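PDB 7JVH: glycoside Hydrolase Family 43_12 from Metagenome, which probably hydrolyses glycosidic bonds in plant cell-wall polysaccharides or the oligosaccharides derived from them. Local coordinates for residues Y74-S79 with Y122-H127; F80-G85 with R396-R401; V86-S91 with V98-V103; L94-Q99 with N369-D374; T107-P112 with S162-L167. One frame throughout, in Å; residues are numbered along the deposited sequence.

Contact 1 of 5, residues Y74-S79 with Y122-H127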
# COMPACT_ATOMS: atom_id res chain seq x y z
N TYR A 74 14.05 8.87 -0.27
CA TYR A 74 13.23 7.93 -1.03
C TYR A 74 12.45 7.05 -0.07
O TYR A 74 12.98 6.60 0.94
CB TYR A 74 14.10 7.09 -1.98
CG TYR A 74 14.86 7.93 -3.00
CD1 TYR A 74 16.10 8.44 -2.69
CD2 TYR A 74 14.33 8.19 -4.25
CE1 TYR A 74 16.81 9.21 -3.61
CE2 TYR A 74 15.03 8.94 -5.18
CZ TYR A 74 16.26 9.45 -4.85
OH TYR A 74 16.95 10.20 -5.76
N LEU A 75 11.17 6.84 -0.39
CA LEU A 75 10.24 6.15 0.50
C LEU A 75 9.44 5.16 -0.32
O LEU A 75 8.96 5.50 -1.40
CB LEU A 75 9.33 7.16 1.18
CG LEU A 75 8.07 6.66 1.90
CD1 LEU A 75 8.36 6.13 3.30
CD2 LEU A 75 7.03 7.80 1.92
N VAL A 76 9.30 3.93 0.19
CA VAL A 76 8.62 2.85 -0.50
C VAL A 76 7.69 2.07 0.43
O VAL A 76 7.82 2.15 1.65
CB VAL A 76 9.61 1.91 -1.20
CG1 VAL A 76 10.44 2.67 -2.22
CG2 VAL A 76 10.51 1.21 -0.19
N ASN A 77 6.76 1.33 -0.19
CA ASN A 77 5.67 0.62 0.48
C ASN A 77 5.40 -0.77 -0.13
O ASN A 77 5.73 -1.03 -1.30
CB ASN A 77 4.39 1.46 0.38
CG ASN A 77 4.56 2.86 0.96
OD1 ASN A 77 4.79 3.84 0.23
ND2 ASN A 77 4.43 2.95 2.28
N SER A 78 4.81 -1.66 0.67
CA SER A 78 4.32 -2.94 0.21
C SER A 78 3.08 -2.72 -0.66
O SER A 78 2.43 -1.69 -0.56
CB SER A 78 4.00 -3.86 1.38
OG SER A 78 3.20 -3.24 2.36
N SER A 79 2.77 -3.70 -1.52
CA SER A 79 1.70 -3.58 -2.50
C SER A 79 0.95 -4.86 -2.85
O SER A 79 -0.05 -4.82 -3.57
CB SER A 79 2.23 -2.93 -3.78
OG SER A 79 3.40 -3.56 -4.25
N TYR A 122 5.42 -8.29 0.07
CA TYR A 122 5.34 -7.98 1.50
C TYR A 122 6.24 -6.74 1.83
O TYR A 122 6.68 -6.02 0.93
CB TYR A 122 5.70 -9.22 2.33
CG TYR A 122 4.53 -10.16 2.55
CD1 TYR A 122 3.52 -10.33 1.57
CD2 TYR A 122 4.42 -10.90 3.72
CE1 TYR A 122 2.45 -11.19 1.78
CE2 TYR A 122 3.33 -11.75 3.93
CZ TYR A 122 2.35 -11.89 2.95
OH TYR A 122 1.28 -12.71 3.18
N ALA A 123 6.46 -6.50 3.12
CA ALA A 123 7.22 -5.34 3.60
C ALA A 123 8.48 -5.07 2.78
O ALA A 123 9.34 -5.93 2.66
CB ALA A 123 7.59 -5.51 5.06
N PRO A 124 8.60 -3.89 2.16
CA PRO A 124 9.84 -3.48 1.50
C PRO A 124 10.84 -2.85 2.47
O PRO A 124 10.42 -2.29 3.49
CB PRO A 124 9.34 -2.42 0.51
CG PRO A 124 8.21 -1.79 1.21
CD PRO A 124 7.53 -2.88 2.00
N ALA A 125 12.13 -2.97 2.15
CA ALA A 125 13.19 -2.20 2.80
C ALA A 125 14.13 -1.61 1.74
O ALA A 125 14.84 -2.35 1.06
CB ALA A 125 13.96 -3.05 3.79
N ILE A 126 14.11 -0.28 1.59
CA ILE A 126 15.00 0.43 0.66
C ILE A 126 16.23 0.94 1.43
O ILE A 126 16.16 1.19 2.62
CB ILE A 126 14.25 1.58 -0.08
CG1 ILE A 126 15.08 2.09 -1.26
CG2 ILE A 126 13.90 2.73 0.85
CD1 ILE A 126 14.43 3.20 -2.05
N HIS A 127 17.37 1.04 0.74
CA HIS A 127 18.64 1.39 1.35
C HIS A 127 19.53 2.06 0.34
O HIS A 127 19.44 1.78 -0.85
CB HIS A 127 19.37 0.13 1.84
CG HIS A 127 18.62 -0.62 2.88
ND1 HIS A 127 18.78 -0.35 4.22
CD2 HIS A 127 17.77 -1.68 2.81
CE1 HIS A 127 18.01 -1.16 4.93
NE2 HIS A 127 17.41 -1.99 4.10
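Where Ser78 and Ala123 come closest, with 5.1 Å between their CA atoms, Tyr74-Ser79 and Tyr122-His127 run almost exactly counter to one another, 170° apart, yet no hydrogen bond links them. Side chains do the joining. Val76 and Ile126 cross at about a right angle, and CG2 of Val76 sits 3.8 Å from CB of Ile126. The same methyl group lies 3.9 Å from CB of Pro124, so Val76 touches both residues. Ile126 directs CG1 away from its own backbone N (chi1 -167°) and stays extended beyond it, which carries CD1 to within 3.9 Å of CB of Tyr74; the ring of Tyr74 leads away to an edge-to-face meeting with Phe135. The whole illustrates how neighbouring blades meet in the five-bladed beta-propeller of family 43 glycoside hydrolases: strand 72-76 belongs to one four-stranded sheet, and strand 120-129 borders the next. Further along, the Pro124 ring lies against main chain, with CD 3.3 Å from N of Ser78 and CG 3.3 Å from C of Asn77. CB of Ser78 rests 3.5 Å from O of Tyr122. The polar ends look elsewhere, OG of Ser78 being hydrogen-bonded to Asp63 and ND2 of Asn77 to Thr336 OG1 and Pro62 O. N of Ala123 is hydrogen-bonded to a glycerol, probably from the crystallisation liquor.

Contact 2 of 5, residues F80-G85 with R396-R401; sequences FAMFPG and RWVAMR
Backbone hydrogen bonds come first in the pairing of Ala81-Phe83 with Ala399-Arg401. Phe83 and Ala399 form an antiparallel hydrogen-bonded pair: N of Phe83 donates to O of Ala399 at 2.8 Å, and N of Ala399 returns the bond to O of Phe83 at 2.9 Å, almost straight at 177°. N of Arg401 adds a third, 3.0 Å from O of Ala81. Between them Met82 and Met400 make a non-hydrogen-bonded pair, and CA of Met82 offers a C-H...O contact to O of Ala399.

Apolar contacts gather on the face of the two methionines, both selenomethionine. Met82 is extended beyond CG and sets its SE 4.2 Å from CG2 of Val398. Met400 instead folds back, bent at chi2 (-64°) and chi3 (-46°), which places its SE 4.0 Å from CG of Met82 and its CE 3.7 Å from CB of Ala81. That CE also lies on one face of the Arg401 guanidinium, toward its rim; the charge of this group is met by Glu467, and its NE bonds to Cys115 O.

The result is a short two-stranded antiparallel ribbon joining domains, one strand from the family 43 propeller and the other from the concanavalin A-like C-terminal domain.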
# COMPACT_ATOMS: atom_id res chain seq x y z
N PHE A 80 1.46 -6.01 -2.39
CA PHE A 80 0.76 -7.29 -2.50
C PHE A 80 0.52 -7.66 -3.98
O PHE A 80 1.48 -7.74 -4.74
CB PHE A 80 -0.44 -7.26 -1.53
CG PHE A 80 -0.02 -6.91 -0.14
CD1 PHE A 80 0.46 -7.89 0.71
CD2 PHE A 80 0.02 -5.60 0.29
CE1 PHE A 80 0.91 -7.59 1.98
CE2 PHE A 80 0.49 -5.30 1.57
CZ PHE A 80 0.93 -6.30 2.40
N ALA A 81 -0.74 -7.84 -4.40
CA ALA A 81 -1.02 -8.28 -5.78
C ALA A 81 -1.21 -7.19 -6.84
O ALA A 81 -1.55 -7.47 -7.99
CB ALA A 81 -2.22 -9.22 -5.79
N MSE A 82 -1.00 -5.93 -6.45
CA MSE A 82 -1.19 -4.80 -7.36
C MSE A 82 0.02 -4.71 -8.28
O MSE A 82 1.12 -5.10 -7.89
CB MSE A 82 -1.39 -3.50 -6.57
CG MSE A 82 -2.60 -3.51 -5.64
SE MSE A 82 -2.66 -1.83 -4.59
CE MSE A 82 -4.08 -1.85 -3.23
N PHE A 83 -0.20 -4.24 -9.51
CA PHE A 83 0.88 -4.05 -10.46
C PHE A 83 0.73 -2.71 -11.18
O PHE A 83 -0.35 -2.38 -11.66
CB PHE A 83 0.93 -5.18 -11.49
CG PHE A 83 2.15 -5.12 -12.36
CD1 PHE A 83 3.34 -5.72 -11.96
CD2 PHE A 83 2.13 -4.42 -13.56
CE1 PHE A 83 4.46 -5.65 -12.76
CE2 PHE A 83 3.25 -4.34 -14.35
CZ PHE A 83 4.42 -4.96 -13.97
N PRO A 84 1.81 -1.89 -11.29
CA PRO A 84 3.12 -2.21 -10.74
C PRO A 84 3.13 -2.20 -9.22
O PRO A 84 2.21 -1.67 -8.62
CB PRO A 84 3.99 -1.09 -11.29
CG PRO A 84 3.04 0.05 -11.47
CD PRO A 84 1.79 -0.57 -11.95
N GLY A 85 4.18 -2.79 -8.63
CA GLY A 85 4.30 -2.94 -7.19
C GLY A 85 5.37 -2.04 -6.62
O GLY A 85 6.24 -1.57 -7.34
N ARG A 396 -0.24 6.61 -9.69
CA ARG A 396 -1.21 6.19 -8.67
C ARG A 396 -2.14 5.09 -9.15
O ARG A 396 -2.79 4.44 -8.34
CB ARG A 396 -2.09 7.36 -8.24
CG ARG A 396 -1.52 8.17 -7.10
CD ARG A 396 -2.33 9.44 -6.91
NE ARG A 396 -2.22 10.32 -8.08
CZ ARG A 396 -2.55 11.60 -8.08
NH1 ARG A 396 -3.09 12.15 -7.01
NH2 ARG A 396 -2.41 12.30 -9.19
N TRP A 397 -2.22 4.93 -10.48
CA TRP A 397 -3.11 3.97 -11.11
C TRP A 397 -2.45 2.60 -11.17
O TRP A 397 -1.37 2.45 -11.71
CB TRP A 397 -3.49 4.46 -12.49
CG TRP A 397 -4.34 5.67 -12.40
CD1 TRP A 397 -3.95 6.96 -12.58
CD2 TRP A 397 -5.73 5.71 -12.06
NE1 TRP A 397 -5.01 7.80 -12.38
CE2 TRP A 397 -6.12 7.06 -12.06
CE3 TRP A 397 -6.68 4.74 -11.75
CZ2 TRP A 397 -7.42 7.46 -11.78
CZ3 TRP A 397 -7.98 5.14 -11.46
CH2 TRP A 397 -8.34 6.49 -11.49
N VAL A 398 -3.14 1.60 -10.61
CA VAL A 398 -2.67 0.22 -10.57
C VAL A 398 -3.70 -0.71 -11.20
O VAL A 398 -4.89 -0.38 -11.30
CB VAL A 398 -2.41 -0.24 -9.12
CG1 VAL A 398 -1.25 0.56 -8.51
CG2 VAL A 398 -3.67 -0.12 -8.25
N ALA A 399 -3.22 -1.89 -11.63
CA ALA A 399 -4.06 -2.98 -12.11
C ALA A 399 -3.87 -4.13 -11.13
O ALA A 399 -2.89 -4.17 -10.39
CB ALA A 399 -3.64 -3.39 -13.50
N MSE A 400 -4.84 -5.05 -11.09
CA MSE A 400 -4.77 -6.24 -10.26
C MSE A 400 -4.16 -7.38 -11.08
O MSE A 400 -4.67 -7.70 -12.15
CB MSE A 400 -6.16 -6.63 -9.75
CG MSE A 400 -6.75 -5.65 -8.75
SE MSE A 400 -5.68 -5.56 -7.11
CE MSE A 400 -5.32 -7.44 -6.62
N ARG A 401 -3.07 -7.97 -10.57
CA ARG A 401 -2.54 -9.23 -11.06
C ARG A 401 -1.97 -9.22 -12.49
O ARG A 401 -1.88 -10.26 -13.13
CB ARG A 401 -3.59 -10.35 -10.91
CG ARG A 401 -4.11 -10.52 -9.50
CD ARG A 401 -4.98 -11.75 -9.36
NE ARG A 401 -5.15 -12.12 -7.96
CZ ARG A 401 -6.19 -11.77 -7.20
NH1 ARG A 401 -7.17 -11.02 -7.66
NH2 ARG A 401 -6.23 -12.20 -5.93

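Contact 3 of 5, residues V86-S91 with V98-V103; sequences VPIFHS and VQIGNV
Five backbone hydrogen bonds tie Val86-His90 to Val98-Val103. His90 and Val98 satisfy each other, N of His90 reaching O of Val98 at 2.7 Å and N of Val98 reaching O of His90 at 2.9 Å, in the carbonyl plane. O of Ile88 accepts from N of Ile100, and O of Val86 from N of Val103. O of Gly101 is held twice: N of Ile88 (3.0 Å) and NE2 of Gln99 (3.1 Å) approach from opposite faces of its plane. Gln99 manages this by holding CG opposite its backbone N (chi1 -178°) and staying extended, with Gly101 O lying in the plane of its amide. On the way NE2 passes 3.2 Å from CB of Pro87, and CB of Gln99 lies 3.6 Å from CE2 of Phe89. Replacing Gln99 with an alanine would probably cost Gly101 O its second donor and uncover CB of Pro87, against which the amide now lies. On the other face, CG2 of Ile88 meets CG1 of Ile100 at 3.7 Å and CB of His90 lies 3.6 Å from CG2 of Ile100; NE2 of His90 bonds to Asp72. Pairing slips by one residue between Ile88 and Phe89, and Gly101 has backbone angles at which a CB would strike the preceding carbonyl. This is a beta hairpin with a beta bulge, closing the outer edge of a four-stranded propeller blade.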
# COMPACT_ATOMS: atom_id res chain seq x y z
N VAL A 86 5.28 -1.81 -5.31
CA VAL A 86 6.22 -0.99 -4.53
C VAL A 86 6.33 0.42 -5.09
O VAL A 86 7.27 0.73 -5.83
CB VAL A 86 7.61 -1.66 -4.42
CG1 VAL A 86 8.54 -0.88 -3.48
CG2 VAL A 86 7.46 -3.11 -3.99
N PRO A 87 5.39 1.34 -4.75
CA PRO A 87 5.47 2.71 -5.23
C PRO A 87 6.63 3.39 -4.52
O PRO A 87 6.89 3.06 -3.36
CB PRO A 87 4.14 3.31 -4.81
CG PRO A 87 3.71 2.49 -3.64
CD PRO A 87 4.25 1.10 -3.85
N ILE A 88 7.33 4.29 -5.23
CA ILE A 88 8.49 4.97 -4.67
C ILE A 88 8.33 6.50 -4.77
O ILE A 88 8.07 7.05 -5.85
CB ILE A 88 9.80 4.46 -5.30
CG1 ILE A 88 11.01 5.23 -4.75
CG2 ILE A 88 9.74 4.51 -6.83
CD1 ILE A 88 12.33 4.52 -4.95
N PHE A 89 8.45 7.16 -3.61
CA PHE A 89 8.27 8.61 -3.48
C PHE A 89 9.60 9.28 -3.19
O PHE A 89 10.42 8.74 -2.47
CB PHE A 89 7.25 8.91 -2.38
CG PHE A 89 5.90 8.29 -2.62
CD1 PHE A 89 5.63 7.02 -2.13
CD2 PHE A 89 4.91 8.96 -3.33
CE1 PHE A 89 4.38 6.42 -2.33
CE2 PHE A 89 3.67 8.37 -3.55
CZ PHE A 89 3.41 7.10 -3.05
N HIS A 90 9.80 10.47 -3.78
CA HIS A 90 11.00 11.30 -3.57
C HIS A 90 10.64 12.64 -2.93
O HIS A 90 9.61 13.21 -3.24
CB HIS A 90 11.75 11.49 -4.89
CG HIS A 90 12.74 12.62 -4.88
ND1 HIS A 90 12.42 13.89 -5.31
CD2 HIS A 90 14.04 12.67 -4.51
CE1 HIS A 90 13.48 14.67 -5.20
NE2 HIS A 90 14.48 13.95 -4.72
N SER A 91 11.49 13.10 -2.01
CA SER A 91 11.31 14.37 -1.29
C SER A 91 12.65 14.91 -0.77
O SER A 91 13.53 14.14 -0.37
CB SER A 91 10.34 14.17 -0.13
OG SER A 91 10.23 15.33 0.69
N VAL A 98 6.89 13.53 -4.25
CA VAL A 98 6.57 13.23 -5.65
C VAL A 98 6.78 11.72 -5.85
O VAL A 98 7.85 11.19 -5.52
CB VAL A 98 7.49 14.03 -6.61
CG1 VAL A 98 7.17 13.70 -8.07
CG2 VAL A 98 7.35 15.52 -6.38
N GLN A 99 5.75 11.04 -6.37
CA GLN A 99 5.89 9.65 -6.79
C GLN A 99 6.70 9.64 -8.09
O GLN A 99 6.27 10.21 -9.10
CB GLN A 99 4.54 8.95 -7.00
CG GLN A 99 4.68 7.49 -7.40
CD GLN A 99 3.45 6.62 -7.15
OE1 GLN A 99 2.37 7.11 -6.88
NE2 GLN A 99 3.62 5.30 -7.24
N ILE A 100 7.89 9.01 -8.04
CA ILE A 100 8.80 8.93 -9.18
C ILE A 100 8.61 7.64 -9.98
O ILE A 100 9.19 7.48 -11.06
CB ILE A 100 10.28 9.10 -8.77
CG1 ILE A 100 10.74 7.95 -7.87
CG2 ILE A 100 10.47 10.43 -8.06
CD1 ILE A 100 12.21 8.02 -7.50
N GLY A 101 7.80 6.73 -9.45
CA GLY A 101 7.40 5.52 -10.14
C GLY A 101 7.03 4.41 -9.19
O GLY A 101 6.56 4.65 -8.07
N ASN A 102 7.23 3.17 -9.65
CA ASN A 102 7.03 1.97 -8.86
C ASN A 102 8.24 1.08 -9.14
O ASN A 102 8.57 0.84 -10.30
CB ASN A 102 5.72 1.28 -9.26
CG ASN A 102 4.49 2.15 -9.00
OD1 ASN A 102 3.83 2.01 -7.97
ND2 ASN A 102 4.19 3.07 -9.92
N VAL A 103 8.91 0.61 -8.08
CA VAL A 103 10.21 -0.06 -8.21
C VAL A 103 10.11 -1.35 -9.02
O VAL A 103 10.96 -1.62 -9.87
CB VAL A 103 10.89 -0.32 -6.83
CG1 VAL A 103 12.16 -1.14 -6.99
CG2 VAL A 103 11.18 1.00 -6.13

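Contact 4 of 5, residues L94-Q99 with N369-D374; sequences LINWVQ and NKTGKD
OD1 of Asn96 takes the N-H of Lys370 at 2.6 Å, the donor tilted 27° from the amide's carbonyl plane, while ND2 of the same asparagine bonds to Glu368 O. One side chain thus serves a donor and an acceptor from residues two apart in the chain, which holds the amide against rotation. The loop it binds is folded by an Asx turn: OD1 of Asn369 accepts from N of Thr371 at 3.2 Å and also from OG1 of Thr371 at 2.6 Å, the hydroxyl lying in the carbonyl plane. This overlaps a type II beta turn from Lys370 to Lys373, with Gly372 at the positive phi (81°) that its third position favours. CG of Asn96 stands anti to its carbonyl carbon (chi1 -50°), which brings the amide up to Lys370; the two side chains cross at about a right angle, with CB of Lys370 3.3 Å from OD1 of Asn96. In the fold, the turn of a propeller hairpin between strands 85-91 and 98-102 meets the loop that leads toward strand 383-386. Beside the amide, the methyl CG2 of Thr371 sits 3.8 Å from O of Ile95.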
# COMPACT_ATOMS: atom_id res chain seq x y z
N LEU A 94 10.83 15.88 3.42
CA LEU A 94 10.03 14.82 4.12
C LEU A 94 8.54 15.16 4.26
O LEU A 94 7.86 14.42 4.93
CB LEU A 94 10.58 14.41 5.48
CG LEU A 94 12.03 13.96 5.55
CD1 LEU A 94 12.46 13.87 6.99
CD2 LEU A 94 12.21 12.63 4.87
N ILE A 95 8.09 16.27 3.69
CA ILE A 95 6.65 16.65 3.74
C ILE A 95 6.07 16.67 2.33
O ILE A 95 4.97 16.20 2.14
CB ILE A 95 6.48 18.03 4.39
CG1 ILE A 95 7.21 18.10 5.73
CG2 ILE A 95 5.02 18.37 4.54
CD1 ILE A 95 6.33 17.90 6.90
N ASN A 96 6.81 17.21 1.38
CA ASN A 96 6.33 17.31 -0.01
C ASN A 96 6.94 16.17 -0.81
O ASN A 96 8.13 16.19 -1.07
CB ASN A 96 6.58 18.70 -0.58
CG ASN A 96 6.08 19.77 0.36
OD1 ASN A 96 4.89 20.04 0.41
ND2 ASN A 96 6.97 20.35 1.13
N TRP A 97 6.09 15.23 -1.20
CA TRP A 97 6.56 14.03 -1.93
C TRP A 97 6.03 13.97 -3.35
O TRP A 97 4.90 14.36 -3.58
CB TRP A 97 6.09 12.80 -1.16
CG TRP A 97 6.63 12.68 0.22
CD1 TRP A 97 6.09 13.17 1.37
CD2 TRP A 97 7.81 11.97 0.61
NE1 TRP A 97 6.85 12.81 2.44
CE2 TRP A 97 7.91 12.08 2.00
CE3 TRP A 97 8.78 11.25 -0.09
CZ2 TRP A 97 8.96 11.51 2.71
CZ3 TRP A 97 9.81 10.69 0.61
CH2 TRP A 97 9.89 10.81 1.99
N VAL A 98 6.89 13.53 -4.25
CA VAL A 98 6.57 13.23 -5.65
C VAL A 98 6.78 11.72 -5.85
O VAL A 98 7.85 11.19 -5.52
CB VAL A 98 7.49 14.03 -6.61
CG1 VAL A 98 7.17 13.70 -8.07
CG2 VAL A 98 7.35 15.52 -6.38
N GLN A 99 5.75 11.04 -6.37
CA GLN A 99 5.89 9.65 -6.79
C GLN A 99 6.70 9.64 -8.09
O GLN A 99 6.27 10.21 -9.10
CB GLN A 99 4.54 8.95 -7.00
CG GLN A 99 4.68 7.49 -7.40
CD GLN A 99 3.45 6.62 -7.15
OE1 GLN A 99 2.37 7.11 -6.88
NE2 GLN A 99 3.62 5.30 -7.24
N ASN A 369 4.03 23.80 3.25
CA ASN A 369 3.13 22.71 2.80
C ASN A 369 2.69 22.90 1.36
O ASN A 369 1.84 23.75 1.11
CB ASN A 369 1.94 22.65 3.75
CG ASN A 369 1.25 21.31 3.74
OD1 ASN A 369 0.99 20.78 2.68
ND2 ASN A 369 0.95 20.78 4.90
N LYS A 370 3.25 22.12 0.44
CA LYS A 370 2.89 22.15 -0.97
C LYS A 370 2.15 20.87 -1.39
O LYS A 370 2.04 20.58 -2.58
CB LYS A 370 4.14 22.38 -1.82
CG LYS A 370 4.83 23.69 -1.50
CD LYS A 370 6.06 23.96 -2.36
CE LYS A 370 7.26 23.10 -1.95
NZ LYS A 370 8.52 23.63 -2.52
N THR A 371 1.63 20.12 -0.42
CA THR A 371 0.92 18.88 -0.69
C THR A 371 -0.26 19.18 -1.62
O THR A 371 -0.96 20.17 -1.44
CB THR A 371 0.42 18.18 0.58
OG1 THR A 371 -0.46 19.06 1.31
CG2 THR A 371 1.60 17.78 1.48
N GLY A 372 -0.39 18.40 -2.68
CA GLY A 372 -1.49 18.60 -3.63
C GLY A 372 -1.19 19.72 -4.61
O GLY A 372 -1.92 19.84 -5.60
N LYS A 373 -0.16 20.50 -4.33
CA LYS A 373 0.18 21.62 -5.24
C LYS A 373 1.29 21.15 -6.17
O LYS A 373 2.08 20.34 -5.74
CB LYS A 373 0.60 22.87 -4.46
CG LYS A 373 -0.52 23.68 -3.83
CD LYS A 373 -1.89 23.34 -4.33
CE LYS A 373 -3.00 23.75 -3.39
NZ LYS A 373 -3.54 22.60 -2.64
N ASP A 374 1.32 21.68 -7.39
CA ASP A 374 2.33 21.31 -8.41
C ASP A 374 2.25 19.81 -8.67
O ASP A 374 1.12 19.28 -8.79
CB ASP A 374 3.73 21.80 -8.06
CG ASP A 374 3.93 23.28 -8.33
OD1 ASP A 374 3.37 24.09 -7.57
OD2 ASP A 374 4.65 23.61 -9.30

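Contact 5 of 5, residues T107-P112 with S162-L167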
# COMPACT_ATOMS: atom_id res chain seq x y z
N THR A 107 7.35 -7.14 -15.74
CA THR A 107 6.87 -8.49 -15.49
C THR A 107 8.00 -9.43 -15.09
O THR A 107 7.78 -10.39 -14.37
CB THR A 107 6.09 -9.02 -16.71
OG1 THR A 107 4.91 -8.21 -16.85
CG2 THR A 107 5.65 -10.47 -16.53
N SER A 108 9.23 -9.13 -15.54
CA SER A 108 10.43 -9.88 -15.14
C SER A 108 10.82 -9.70 -13.67
O SER A 108 11.61 -10.46 -13.14
CB SER A 108 11.61 -9.49 -16.02
OG SER A 108 11.88 -8.11 -15.91
N GLN A 109 10.28 -8.66 -13.02
CA GLN A 109 10.48 -8.41 -11.60
C GLN A 109 9.33 -8.94 -10.76
O GLN A 109 9.51 -9.31 -9.60
CB GLN A 109 10.62 -6.90 -11.34
CG GLN A 109 11.84 -6.25 -11.99
CD GLN A 109 11.74 -4.72 -12.00
OE1 GLN A 109 10.71 -4.16 -12.39
NE2 GLN A 109 12.82 -4.05 -11.60
N LEU A 110 8.13 -8.97 -11.36
CA LEU A 110 6.88 -9.25 -10.66
C LEU A 110 5.79 -9.62 -11.66
O LEU A 110 5.45 -8.82 -12.54
CB LEU A 110 6.45 -8.03 -9.84
CG LEU A 110 5.07 -7.96 -9.18
CD1 LEU A 110 4.88 -9.03 -8.12
CD2 LEU A 110 4.87 -6.59 -8.57
N ASP A 111 5.24 -10.83 -11.52
CA ASP A 111 4.25 -11.38 -12.43
C ASP A 111 3.13 -11.99 -11.59
O ASP A 111 3.12 -13.20 -11.34
CB ASP A 111 4.90 -12.44 -13.32
CG ASP A 111 3.92 -13.13 -14.25
OD1 ASP A 111 2.78 -12.67 -14.37
OD2 ASP A 111 4.30 -14.14 -14.87
N PRO A 112 2.16 -11.17 -11.13
CA PRO A 112 1.17 -11.62 -10.15
C PRO A 112 -0.12 -12.21 -10.75
O PRO A 112 -1.14 -12.22 -10.07
CB PRO A 112 0.87 -10.33 -9.38
CG PRO A 112 1.13 -9.21 -10.36
CD PRO A 112 1.97 -9.75 -11.49
N SER A 162 17.07 -3.15 -11.43
CA SER A 162 17.46 -4.42 -12.03
C SER A 162 16.37 -5.48 -11.87
O SER A 162 15.39 -5.27 -11.17
CB SER A 162 18.74 -4.95 -11.38
OG SER A 162 18.48 -5.39 -10.05
N ASP A 163 16.58 -6.62 -12.53
CA ASP A 163 15.78 -7.81 -12.29
C ASP A 163 16.17 -8.39 -10.92
O ASP A 163 17.23 -8.05 -10.39
CB ASP A 163 15.97 -8.84 -13.42
CG ASP A 163 15.12 -8.52 -14.64
OD1 ASP A 163 14.12 -7.79 -14.52
OD2 ASP A 163 15.44 -8.99 -15.74
N PRO A 164 15.32 -9.23 -10.30
CA PRO A 164 15.57 -9.69 -8.94
C PRO A 164 16.81 -10.58 -8.79
O PRO A 164 17.18 -11.28 -9.73
CB PRO A 164 14.30 -10.49 -8.60
CG PRO A 164 13.29 -10.15 -9.65
CD PRO A 164 14.07 -9.76 -10.87
N PHE A 165 17.43 -10.53 -7.61
CA PHE A 165 18.43 -11.49 -7.18
C PHE A 165 17.70 -12.32 -6.13
O PHE A 165 17.25 -11.78 -5.12
CB PHE A 165 19.64 -10.79 -6.53
CG PHE A 165 20.51 -10.06 -7.51
CD1 PHE A 165 20.24 -8.74 -7.85
CD2 PHE A 165 21.60 -10.69 -8.10
CE1 PHE A 165 21.06 -8.06 -8.76
CE2 PHE A 165 22.40 -10.02 -9.01
CZ PHE A 165 22.13 -8.71 -9.34
N ASN A 166 17.56 -13.62 -6.38
CA ASN A 166 16.87 -14.52 -5.44
C ASN A 166 17.79 -14.79 -4.25
O ASN A 166 18.95 -15.17 -4.44
CB ASN A 166 16.47 -15.84 -6.13
CG ASN A 166 15.15 -15.75 -6.90
OD1 ASN A 166 14.20 -15.16 -6.41
ND2 ASN A 166 15.10 -16.30 -8.12
N LEU A 167 17.27 -14.57 -3.04
CA LEU A 167 18.03 -14.77 -1.81
C LEU A 167 17.58 -16.03 -1.07
O LEU A 167 16.39 -16.33 -0.98
CB LEU A 167 17.89 -13.55 -0.90
CG LEU A 167 18.13 -12.20 -1.59
CD1 LEU A 167 17.73 -11.06 -0.67
CD2 LEU A 167 19.58 -12.05 -2.02
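Gln109 and Asp163 cross at about a right angle, their amide and carboxylate planes 68° apart, and each flat group serves a different partner. The amide, carried on a chain extended beyond CG, sends NE2 to O of Ser162 at 2.9 Å; the acceptor lies close to the amide plane, but the donor stands above the carbonyl's own plane, 45° out of it. OE1 of Gln109 in turn accepts from N of Arg106. The carboxylate faces Ser108 instead, whose OG donates to OD1 of Asp163 at 2.7 Å, on the syn side and somewhat out of the carboxylate plane. Beside these bonds the Pro164 ring packs, CD 3.4 Å from O of Ser108 and CG 3.8 Å from CA of Gln109. A leucine in place of Gln109 would probably leave O of Ser162 and N of Arg106 without this polar mate. Since OD1 of Asp163 also forms a salt bridge with Arg106, serine and arginine together are likely to stabilise its negative charge at this exposed propeller surface.

Burial and chemistry vary together only in part. Contacts 1, 2 and 3 are buried, 4 is partly so, and 5 lies at the surface. Contacts 1 and 3 draw on the same blade, where Leu75 O bonds to Phe89 N and Val76 packs on Ile88; yet contact 1 joins it to the next blade by van der Waals contact, without a hydrogen bond between its segments, whereas contact 3 works through backbone bonds. Contact 2 also pairs strands, but between domains. Contacts 3 and 4 share Val98 and Gln99, and the indole of Trp97 lies against Ser91 and Phe89. Toward the outside, side chains take over the polar work: asparagines in contact 4, and serine, glutamine and aspartate in contact 5, about 30 Å from contact 4 between centres.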